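Local structure of alanine racemase, biosynthetic (Pseudomonas aeruginosa PAO1, 6A2F) at residues A[59-64]-A[88-93]; A[143-148]-A[152-157]; A[290-295]-A[310-315]; A[65-70]-A[74-79]. The protein belongs to the alanine racemase family, pairing an N-terminal TIM-barrel domain with a beta-rich C-terminal domain and carrying a pyridoxal phosphate cofactor on a lysine. All blocks are in the same frame, centred on the assembly; numbering follows the deposited sequence.

Interaction 1 (A[59-64]-A[88-93]); sequences ACLEEA and YALAGQ
Leu61 in the first turn of helix 61-70 reaches across to Leu90 and Ala91 on helix 87-93. Its CB points at that helix, and with CG anti to the backbone N (chi1 -174°) the side chain runs on toward helix 87-93. Beyond CB, CG comes within 4.2 Å of Leu90 CD2. The two methyls then part. CD2 of Leu61 goes to Leu90, meeting its CD2 at 3.5 Å and lying 3.9 Å from its CB. CD1 of Leu61 settles against the backbone of Ala91, 3.9 Å from Ala91 N, with the Ala91 CB methyl 4.1 Å from the same Leu61 CD1. One leucine therefore fills the interface with both branches, and the small Ala91 lets it approach the helix main chain. Leu96, on the loop after helix 87-93, also packs on Leu61.

Cys60 occupies the N-cap position. Just before it, Ala59 N donates to Glu63 OE1 at 2.8 Å, an almost straight bond (168°) that ties the incoming loop to the first turn. Glu63 OE2 bonds Ala35 N and forms a salt bridge with Arg351 of the second subunit, placing this helix start by the dimer interface. Consecutive helices packed side by side through apolar residues are characteristic of the outer layer of a TIM barrel.

Interaction 2 (A[143-148]-A[152-157]); sequences ARLRSH and RELNLI
Within the beta-alpha-beta unit formed by strand 118-123, helix 135-145 and strand 151-157, Leu145 and Arg146 of segment 143-148 pack against Leu154 on the returning strand. Arg146 carries much of the contact. Its CG lies anti to the backbone N (chi1 178°), and bends at chi2 (68°) and chi3 (-88°) fold the chain back so that the guanidinium lies flat against the leucine. Leu154 CB sits over the centre of one guanidinium face, 3.7 Å from Arg146 CZ. The two side chains run past each other in opposite senses: while the guanidinium covers the base of Leu154, the leucine tip reaches the base of the arginine, with Leu154 CD2 3.6 Å from Arg146 CA. Leu154 CD2 is also 4.1 Å from Leu145 CB.

Polar partners outside the segments fix the guanidinium plane. Arg146 NH2 forms a salt bridge with Asp187 OD2, and NH1 donates to Asp185 O. Since Leu154 N bonds the same Asp187 OD2, one carboxylate oxygen joins the arginine to the strand backbone.

On the other side of the strand Glu153 and Asn155 pair with each other. Asn155 ND2 donates to Glu153 OE1 at 3.0 Å, in the amide plane but tilted from that of the carboxylate, and this oxygen also meets Arg75 in a salt bridge. A helix leading through a short turn into the next parallel strand, with residues at the helix-to-strand connection lying against that strand, is the repeating pattern of a TIM barrel.

Interaction 3 (A[290-295]-A[310-315]); sequences GGRRAI and SDLPEA
The guanidinium of Arg292 lies flat over Leu312, whose CD2 stands 3.6 Å above the plane and over its centre. The pair belongs to the beta-rich C-terminal domain, where strand 292-296 is overlaid by the loop that links strands 305-308 and 320-322. From CD2 of Leu312 the distance is 3.7 Å to both CZ and NH2 of Arg292, so the methyl meets the flat group broadly and not at one corner. Arg292 reaches this position by curling: bends at chi2 (-84°) and chi3 (-53°) bring the guanidinium back over the leucine. The same Leu312 CD2 also touches Arg292 CB at 3.8 Å, so it meets both the base and the flat end of the arginine.

Leu312 is the one loop residue that makes most of the contact. Its CB points at the strand, and its branches divide the work, CD2 going to Arg292 and CD1 to Ala294 two residues along. Arg293, between them, points the other way and forms a salt bridge with Glu332. The loop has its own anchors: Asp311 OD1 pairs with Arg262, and the Leu312-Ala315 type I turn closes through a bond of 3.2 Å from Ala315 N to Leu312 O. On its other branch, Leu312 CD1 rests 3.8 Å from the Ala294 CB methyl and 4.0 Å from Arg293 O.

Interaction 4 (A[65-70]-A[74-79]); sequences AEVRAL and ARILLL
Arg68 starts with CG opposite its backbone N (chi1 -179°), then bends at chi2 and chi3, and these turns swing its guanidinium off helix 61-70 and onto the carbonyl of Ala74. Both terminal nitrogens grip that one oxygen. NH1 of Arg68 donates to Ala74 O at 2.7 Å (142°), in the carbonyl plane and on a lone pair; NH2 of Arg68 reaches Ala74 O at 2.9 Å (133°), almost in line with the C=O bond. Sharing a single acceptor leaves neither bond straight. The group has further acceptors, all backbone carbonyls: NE bonds Leu94 O, NH2 bonds Arg95 O and NH1 bonds His71 O, so four backbone carbonyls hold the guanidinium.

Ile76 supports the guanidinium from one face. Its CD1 lies over the centre of the group, 3.6 Å above the plane, and also comes 3.5 Å from Arg68 N, tucked between the helix backbone and the folded arginine. Val67 closes in from the neighbouring position: its CG1 meets Ile76 CD1 at 3.7 Å and Ile76 CG1 at 3.9 Å. Beyond this pair, Val58 and Phe56 of the preceding strand pack on Val67. The arginine thus joins helix 61-70 to the chain leading into strand 75-78 over an aliphatic layer, in the helix-to-strand half of a beta-alpha-beta unit of the TIM barrel.

In the fold
From the N terminus, interaction 1 opens at helix 61-70 and closes at helix 87-93. Interaction 4 is nested within that loop, joining the later part of the same helix to strand 75-78. These two touch, with Leu78 CD2 packing on Cys60 and Ala64. Interaction 2 follows in series, closing the short connection between helix 135-145 and strand 151-157. It is bridged to interaction 4 by an ion pair and by packing of Ile157 on Leu77, which link two strands of the barrel domain. Interaction 3 comes last and lies on the far side of the chain's centre, its centre about 49 Å from that of interaction 1, holding a loop onto the C-terminal beta domain.

Interaction 1 (A[59-64]-A[88-93])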
# COMPACT_ATOMS: atom_id res chain seq x y z
N ALA A 59 -17.52 -2.18 -1.32
CA ALA A 59 -17.04 -3.54 -1.60
C ALA A 59 -17.42 -4.61 -0.55
O ALA A 59 -17.33 -5.82 -0.83
CB ALA A 59 -15.53 -3.51 -1.79
N CYS A 60 -17.81 -4.18 0.65
CA CYS A 60 -18.11 -5.10 1.75
C CYS A 60 -18.99 -4.46 2.81
O CYS A 60 -19.20 -3.24 2.80
CB CYS A 60 -16.81 -5.62 2.39
SG CYS A 60 -15.80 -4.34 3.17
N LEU A 61 -19.49 -5.29 3.73
CA LEU A 61 -20.45 -4.87 4.76
C LEU A 61 -19.86 -3.85 5.73
O LEU A 61 -20.55 -2.92 6.16
CB LEU A 61 -20.97 -6.10 5.52
CG LEU A 61 -22.09 -5.96 6.57
CD1 LEU A 61 -23.45 -5.78 5.92
CD2 LEU A 61 -22.10 -7.19 7.46
N GLU A 62 -18.58 -4.03 6.06
CA GLU A 62 -17.85 -3.13 6.96
C GLU A 62 -17.90 -1.70 6.42
O GLU A 62 -18.21 -0.76 7.16
CB GLU A 62 -16.39 -3.59 7.14
CG GLU A 62 -16.19 -4.91 7.88
CD GLU A 62 -16.33 -6.14 6.98
OE1 GLU A 62 -15.90 -7.22 7.42
OE2 GLU A 62 -16.86 -6.03 5.85
N GLU A 63 -17.60 -1.55 5.12
CA GLU A 63 -17.64 -0.24 4.45
C GLU A 63 -19.05 0.32 4.42
O GLU A 63 -19.25 1.52 4.63
CB GLU A 63 -17.10 -0.34 3.03
CG GLU A 63 -15.60 -0.54 2.96
CD GLU A 63 -15.11 -0.73 1.54
OE1 GLU A 63 -15.95 -0.79 0.61
OE2 GLU A 63 -13.88 -0.82 1.35
N ALA A 64 -20.02 -0.55 4.15
CA ALA A 64 -21.42 -0.17 4.11
C ALA A 64 -21.91 0.35 5.47
O ALA A 64 -22.68 1.30 5.53
CB ALA A 64 -22.28 -1.34 3.64
N TYR A 88 -26.20 -11.45 6.37
CA TYR A 88 -27.53 -11.02 5.91
C TYR A 88 -28.38 -10.28 6.94
O TYR A 88 -28.98 -9.25 6.60
CB TYR A 88 -28.30 -12.20 5.30
CG TYR A 88 -27.68 -12.66 4.00
CD1 TYR A 88 -27.91 -11.97 2.81
CD2 TYR A 88 -26.85 -13.79 3.97
CE1 TYR A 88 -27.33 -12.38 1.62
CE2 TYR A 88 -26.27 -14.21 2.78
CZ TYR A 88 -26.52 -13.51 1.61
OH TYR A 88 -25.94 -13.93 0.44
N ALA A 89 -28.41 -10.78 8.17
CA ALA A 89 -29.14 -10.10 9.25
C ALA A 89 -28.65 -8.65 9.45
O ALA A 89 -29.46 -7.74 9.63
CB ALA A 89 -29.05 -10.88 10.56
N LEU A 90 -27.33 -8.45 9.38
CA LEU A 90 -26.77 -7.11 9.49
C LEU A 90 -27.06 -6.25 8.25
O LEU A 90 -27.38 -5.07 8.38
CB LEU A 90 -25.27 -7.15 9.80
CG LEU A 90 -24.57 -5.81 10.08
CD1 LEU A 90 -25.34 -4.91 11.05
CD2 LEU A 90 -23.16 -6.06 10.60
N ALA A 91 -26.97 -6.85 7.06
CA ALA A 91 -27.31 -6.17 5.81
C ALA A 91 -28.76 -5.69 5.83
O ALA A 91 -29.07 -4.63 5.28
CB ALA A 91 -27.07 -7.09 4.62
N GLY A 92 -29.63 -6.49 6.46
CA GLY A 92 -31.04 -6.14 6.64
C GLY A 92 -31.23 -4.96 7.57
O GLY A 92 -32.01 -4.05 7.27
N GLN A 93 -30.52 -4.97 8.70
CA GLN A 93 -30.54 -3.87 9.66
C GLN A 93 -30.10 -2.55 9.01
O GLN A 93 -30.70 -1.51 9.26
CB GLN A 93 -29.64 -4.20 10.87
CG GLN A 93 -29.57 -3.12 11.96
CD GLN A 93 -28.55 -3.42 13.05
OE1 GLN A 93 -27.58 -2.67 13.26
NE2 GLN A 93 -28.76 -4.52 13.77

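Interaction 2 (A[143-148]-A[152-157])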
# COMPACT_ATOMS: atom_id res chain seq x y z
N ALA A 143 -36.34 -16.18 -12.41
CA ALA A 143 -37.58 -16.95 -12.22
C ALA A 143 -37.86 -17.27 -10.74
O ALA A 143 -39.02 -17.25 -10.31
CB ALA A 143 -37.55 -18.23 -13.04
N ARG A 144 -36.81 -17.56 -9.98
CA ARG A 144 -36.96 -17.87 -8.56
C ARG A 144 -37.27 -16.61 -7.75
O ARG A 144 -38.09 -16.65 -6.82
CB ARG A 144 -35.70 -18.56 -8.02
CG ARG A 144 -35.94 -19.46 -6.81
CD ARG A 144 -34.77 -20.41 -6.55
NE ARG A 144 -34.04 -20.74 -7.78
CZ ARG A 144 -33.00 -21.57 -7.87
NH1 ARG A 144 -32.53 -22.19 -6.79
NH2 ARG A 144 -32.43 -21.78 -9.05
N LEU A 145 -36.64 -15.50 -8.11
CA LEU A 145 -36.60 -14.32 -7.24
C LEU A 145 -37.60 -13.21 -7.55
O LEU A 145 -37.84 -12.36 -6.69
CB LEU A 145 -35.18 -13.74 -7.19
CG LEU A 145 -34.11 -14.59 -6.50
CD1 LEU A 145 -32.72 -14.02 -6.76
CD2 LEU A 145 -34.37 -14.69 -5.00
N ARG A 146 -38.17 -13.20 -8.75
CA ARG A 146 -39.02 -12.09 -9.20
C ARG A 146 -40.21 -11.76 -8.27
O ARG A 146 -40.53 -10.58 -8.09
CB ARG A 146 -39.49 -12.28 -10.65
CG ARG A 146 -40.42 -11.19 -11.20
CD ARG A 146 -39.73 -9.84 -11.39
NE ARG A 146 -39.77 -8.99 -10.19
CZ ARG A 146 -39.28 -7.75 -10.13
NH1 ARG A 146 -38.72 -7.18 -11.19
NH2 ARG A 146 -39.37 -7.07 -8.99
N SER A 147 -40.84 -12.79 -7.70
CA SER A 147 -41.93 -12.58 -6.75
C SER A 147 -41.63 -13.16 -5.36
O SER A 147 -42.55 -13.43 -4.58
CB SER A 147 -43.27 -13.10 -7.31
OG SER A 147 -43.29 -14.52 -7.36
N HIS A 148 -40.34 -13.34 -5.06
CA HIS A 148 -39.90 -13.77 -3.73
C HIS A 148 -40.17 -12.67 -2.70
O HIS A 148 -39.83 -11.51 -2.93
CB HIS A 148 -38.41 -14.14 -3.75
CG HIS A 148 -37.93 -14.77 -2.48
ND1 HIS A 148 -37.76 -16.13 -2.34
CD2 HIS A 148 -37.60 -14.23 -1.28
CE1 HIS A 148 -37.33 -16.40 -1.12
NE2 HIS A 148 -37.23 -15.26 -0.45
N ARG A 152 -37.27 -6.82 -2.87
CA ARG A 152 -38.05 -5.63 -3.13
C ARG A 152 -37.85 -5.22 -4.58
O ARG A 152 -38.79 -5.17 -5.36
CB ARG A 152 -37.60 -4.52 -2.19
CG ARG A 152 -38.33 -3.21 -2.37
CD ARG A 152 -37.70 -2.14 -1.49
NE ARG A 152 -38.32 -0.84 -1.69
CZ ARG A 152 -37.98 -0.01 -2.67
NH1 ARG A 152 -38.60 1.15 -2.78
NH2 ARG A 152 -37.04 -0.34 -3.53
N GLU A 153 -36.61 -5.04 -4.97
CA GLU A 153 -36.29 -4.66 -6.33
C GLU A 153 -35.46 -5.77 -6.91
O GLU A 153 -34.55 -6.24 -6.26
CB GLU A 153 -35.43 -3.41 -6.36
CG GLU A 153 -36.11 -2.10 -6.68
CD GLU A 153 -35.13 -0.94 -6.76
OE1 GLU A 153 -33.92 -1.19 -6.70
OE2 GLU A 153 -35.54 0.21 -6.88
N LEU A 154 -35.81 -6.23 -8.09
CA LEU A 154 -34.95 -7.21 -8.75
C LEU A 154 -34.26 -6.51 -9.91
O LEU A 154 -34.92 -5.96 -10.80
CB LEU A 154 -35.72 -8.45 -9.19
CG LEU A 154 -34.86 -9.65 -9.61
CD1 LEU A 154 -33.86 -10.06 -8.53
CD2 LEU A 154 -35.72 -10.84 -10.02
N ASN A 155 -32.93 -6.52 -9.89
CA ASN A 155 -32.12 -5.69 -10.77
C ASN A 155 -31.06 -6.49 -11.53
O ASN A 155 -30.80 -7.65 -11.21
CB ASN A 155 -31.46 -4.56 -9.97
CG ASN A 155 -32.46 -3.67 -9.26
OD1 ASN A 155 -33.61 -3.55 -9.68
ND2 ASN A 155 -32.04 -3.06 -8.17
N LEU A 156 -30.46 -5.86 -12.54
CA LEU A 156 -29.39 -6.48 -13.31
C LEU A 156 -28.11 -5.65 -13.26
O LEU A 156 -28.14 -4.43 -13.45
CB LEU A 156 -29.82 -6.73 -14.76
CG LEU A 156 -28.80 -7.39 -15.70
CD1 LEU A 156 -28.56 -8.85 -15.34
CD2 LEU A 156 -29.23 -7.26 -17.16
N ILE A 157 -26.98 -6.32 -13.01
CA ILE A 157 -25.67 -5.68 -12.97
C ILE A 157 -24.60 -6.52 -13.68
O ILE A 157 -24.59 -7.76 -13.58
CB ILE A 157 -25.25 -5.28 -11.52
CG1 ILE A 157 -24.02 -4.37 -11.53
CG2 ILE A 157 -25.03 -6.51 -10.64
CD1 ILE A 157 -23.62 -3.82 -10.18

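Interaction 3 (A[290-295]-A[310-315])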
# COMPACT_ATOMS: atom_id res chain seq x y z
N GLY A 290 9.52 22.38 -5.81
CA GLY A 290 9.20 23.81 -5.89
C GLY A 290 8.33 24.14 -7.09
O GLY A 290 8.47 25.22 -7.68
N GLY A 291 7.46 23.21 -7.45
CA GLY A 291 6.62 23.33 -8.64
C GLY A 291 7.34 22.96 -9.93
O GLY A 291 6.72 22.93 -10.99
N ARG A 292 8.63 22.66 -9.84
CA ARG A 292 9.45 22.42 -11.04
C ARG A 292 9.68 20.93 -11.29
O ARG A 292 9.93 20.15 -10.37
CB ARG A 292 10.79 23.16 -10.94
CG ARG A 292 10.68 24.67 -10.76
CD ARG A 292 10.50 25.42 -12.08
NE ARG A 292 11.54 25.08 -13.06
CZ ARG A 292 12.77 25.59 -13.09
NH1 ARG A 292 13.17 26.48 -12.19
NH2 ARG A 292 13.62 25.20 -14.04
N ARG A 293 9.59 20.54 -12.56
CA ARG A 293 9.71 19.13 -12.95
C ARG A 293 11.12 18.58 -12.74
O ARG A 293 12.11 19.22 -13.09
CB ARG A 293 9.26 18.96 -14.40
CG ARG A 293 8.85 17.55 -14.78
CD ARG A 293 8.18 17.51 -16.15
NE ARG A 293 6.72 17.54 -16.07
CZ ARG A 293 5.95 16.45 -16.02
NH1 ARG A 293 4.63 16.58 -15.96
NH2 ARG A 293 6.48 15.24 -16.02
N ALA A 294 11.19 17.38 -12.15
CA ALA A 294 12.45 16.67 -11.90
C ALA A 294 12.18 15.17 -11.85
O ALA A 294 11.02 14.75 -11.81
CB ALA A 294 13.09 17.15 -10.61
N ILE A 295 13.24 14.37 -11.85
CA ILE A 295 13.09 12.91 -11.93
C ILE A 295 13.75 12.15 -10.77
O ILE A 295 14.66 12.65 -10.12
CB ILE A 295 13.56 12.35 -13.30
CG1 ILE A 295 15.03 12.71 -13.56
CG2 ILE A 295 12.63 12.83 -14.41
CD1 ILE A 295 15.61 12.12 -14.84
N SER A 310 20.14 18.15 -10.24
CA SER A 310 21.26 18.75 -10.98
C SER A 310 20.88 19.96 -11.84
O SER A 310 21.68 20.88 -12.00
CB SER A 310 21.96 17.70 -11.83
OG SER A 310 22.49 16.66 -11.02
N ASP A 311 19.67 19.94 -12.40
CA ASP A 311 19.18 21.03 -13.25
C ASP A 311 18.25 21.98 -12.49
O ASP A 311 17.58 22.82 -13.10
CB ASP A 311 18.46 20.46 -14.48
CG ASP A 311 19.33 19.49 -15.26
OD1 ASP A 311 20.49 19.82 -15.57
OD2 ASP A 311 18.84 18.38 -15.57
N LEU A 312 18.22 21.85 -11.17
CA LEU A 312 17.51 22.80 -10.32
C LEU A 312 18.44 23.34 -9.22
O LEU A 312 18.31 22.96 -8.06
CB LEU A 312 16.25 22.16 -9.73
CG LEU A 312 15.20 21.62 -10.71
CD1 LEU A 312 14.17 20.77 -9.97
CD2 LEU A 312 14.51 22.73 -11.49
N PRO A 313 19.38 24.23 -9.60
CA PRO A 313 20.44 24.69 -8.68
C PRO A 313 19.91 25.44 -7.46
O PRO A 313 20.57 25.47 -6.43
CB PRO A 313 21.27 25.65 -9.55
CG PRO A 313 20.87 25.37 -10.96
CD PRO A 313 19.44 24.93 -10.89
N GLU A 314 18.72 26.02 -7.58
CA GLU A 314 18.13 26.83 -6.51
C GLU A 314 17.32 26.03 -5.48
O GLU A 314 16.88 26.58 -4.47
CB GLU A 314 17.30 27.98 -7.09
CG GLU A 314 18.13 29.13 -7.67
CD GLU A 314 18.79 30.01 -6.61
OE1 GLU A 314 18.90 29.59 -5.44
OE2 GLU A 314 19.22 31.13 -6.95
N ALA A 315 17.14 24.73 -5.73
CA ALA A 315 16.44 23.85 -4.80
C ALA A 315 17.20 23.74 -3.48
O ALA A 315 18.42 23.59 -3.47
CB ALA A 315 16.24 22.47 -5.41

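Interaction 4 (A[65-70]-A[74-79])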
# COMPACT_ATOMS: atom_id res chain seq x y z
N ALA A 65 -21.43 -0.28 6.54
CA ALA A 65 -21.81 0.11 7.91
C ALA A 65 -21.33 1.53 8.21
O ALA A 65 -22.05 2.30 8.85
CB ALA A 65 -21.25 -0.87 8.93
N GLU A 66 -20.12 1.85 7.75
CA GLU A 66 -19.57 3.19 7.87
C GLU A 66 -20.42 4.21 7.10
O GLU A 66 -20.70 5.29 7.62
CB GLU A 66 -18.11 3.21 7.39
CG GLU A 66 -17.43 4.56 7.54
CD GLU A 66 -15.97 4.56 7.09
OE1 GLU A 66 -15.24 5.48 7.50
OE2 GLU A 66 -15.56 3.66 6.32
N VAL A 67 -20.83 3.86 5.88
CA VAL A 67 -21.67 4.74 5.06
C VAL A 67 -23.05 4.97 5.69
O VAL A 67 -23.51 6.11 5.78
CB VAL A 67 -21.79 4.25 3.60
CG1 VAL A 67 -22.70 5.18 2.79
CG2 VAL A 67 -20.43 4.17 2.93
N ARG A 68 -23.69 3.89 6.16
CA ARG A 68 -25.01 4.00 6.78
C ARG A 68 -24.97 4.84 8.05
O ARG A 68 -25.91 5.59 8.34
CB ARG A 68 -25.61 2.61 7.06
CG ARG A 68 -27.01 2.63 7.70
CD ARG A 68 -28.05 3.33 6.84
NE ARG A 68 -28.49 2.50 5.72
CZ ARG A 68 -28.87 2.98 4.53
NH1 ARG A 68 -28.85 4.28 4.28
NH2 ARG A 68 -29.26 2.15 3.57
N ALA A 69 -23.88 4.72 8.80
CA ALA A 69 -23.69 5.52 10.00
C ALA A 69 -23.75 7.01 9.68
O ALA A 69 -24.26 7.79 10.47
CB ALA A 69 -22.36 5.17 10.67
N LEU A 70 -23.24 7.38 8.50
CA LEU A 70 -23.18 8.78 8.08
C LEU A 70 -24.44 9.26 7.37
O LEU A 70 -24.78 10.44 7.46
CB LEU A 70 -21.94 9.03 7.22
CG LEU A 70 -20.61 8.97 7.99
CD1 LEU A 70 -19.47 8.67 7.03
CD2 LEU A 70 -20.34 10.24 8.78
N ALA A 74 -29.80 6.83 2.51
CA ALA A 74 -29.25 6.65 1.16
C ALA A 74 -29.19 5.18 0.74
O ALA A 74 -29.01 4.28 1.57
CB ALA A 74 -27.88 7.29 1.05
N ARG A 75 -29.35 4.96 -0.57
CA ARG A 75 -29.14 3.65 -1.17
C ARG A 75 -27.66 3.26 -1.06
O ARG A 75 -26.78 4.01 -1.49
CB ARG A 75 -29.59 3.66 -2.63
CG ARG A 75 -29.71 2.29 -3.27
CD ARG A 75 -29.85 2.36 -4.78
NE ARG A 75 -31.21 2.67 -5.24
CZ ARG A 75 -32.09 1.77 -5.68
NH1 ARG A 75 -31.77 0.47 -5.70
NH2 ARG A 75 -33.29 2.16 -6.09
N ILE A 76 -27.39 2.11 -0.46
CA ILE A 76 -26.03 1.57 -0.38
C ILE A 76 -25.98 0.17 -1.01
O ILE A 76 -26.64 -0.76 -0.56
CB ILE A 76 -25.49 1.51 1.08
CG1 ILE A 76 -25.64 2.86 1.79
CG2 ILE A 76 -24.03 1.06 1.08
CD1 ILE A 76 -25.46 2.80 3.29
N LEU A 77 -25.18 0.05 -2.07
CA LEU A 77 -25.03 -1.20 -2.80
C LEU A 77 -23.77 -1.95 -2.37
O LEU A 77 -22.68 -1.39 -2.40
CB LEU A 77 -24.98 -0.92 -4.30
CG LEU A 77 -24.60 -2.07 -5.24
CD1 LEU A 77 -25.66 -3.16 -5.20
CD2 LEU A 77 -24.42 -1.54 -6.65
N LEU A 78 -23.93 -3.21 -1.97
CA LEU A 78 -22.80 -4.11 -1.79
C LEU A 78 -22.46 -4.72 -3.14
O LEU A 78 -23.21 -5.55 -3.66
CB LEU A 78 -23.14 -5.23 -0.80
CG LEU A 78 -23.48 -4.93 0.66
CD1 LEU A 78 -24.07 -6.18 1.31
CD2 LEU A 78 -22.26 -4.46 1.44
N LEU A 79 -21.34 -4.29 -3.72
CA LEU A 79 -20.95 -4.71 -5.07
C LEU A 79 -20.71 -6.21 -5.21
O LEU A 79 -21.02 -6.80 -6.24
CB LEU A 79 -19.72 -3.93 -5.55
CG LEU A 79 -19.92 -2.43 -5.81
CD1 LEU A 79 -18.58 -1.71 -5.88
CD2 LEU A 79 -20.73 -2.19 -7.08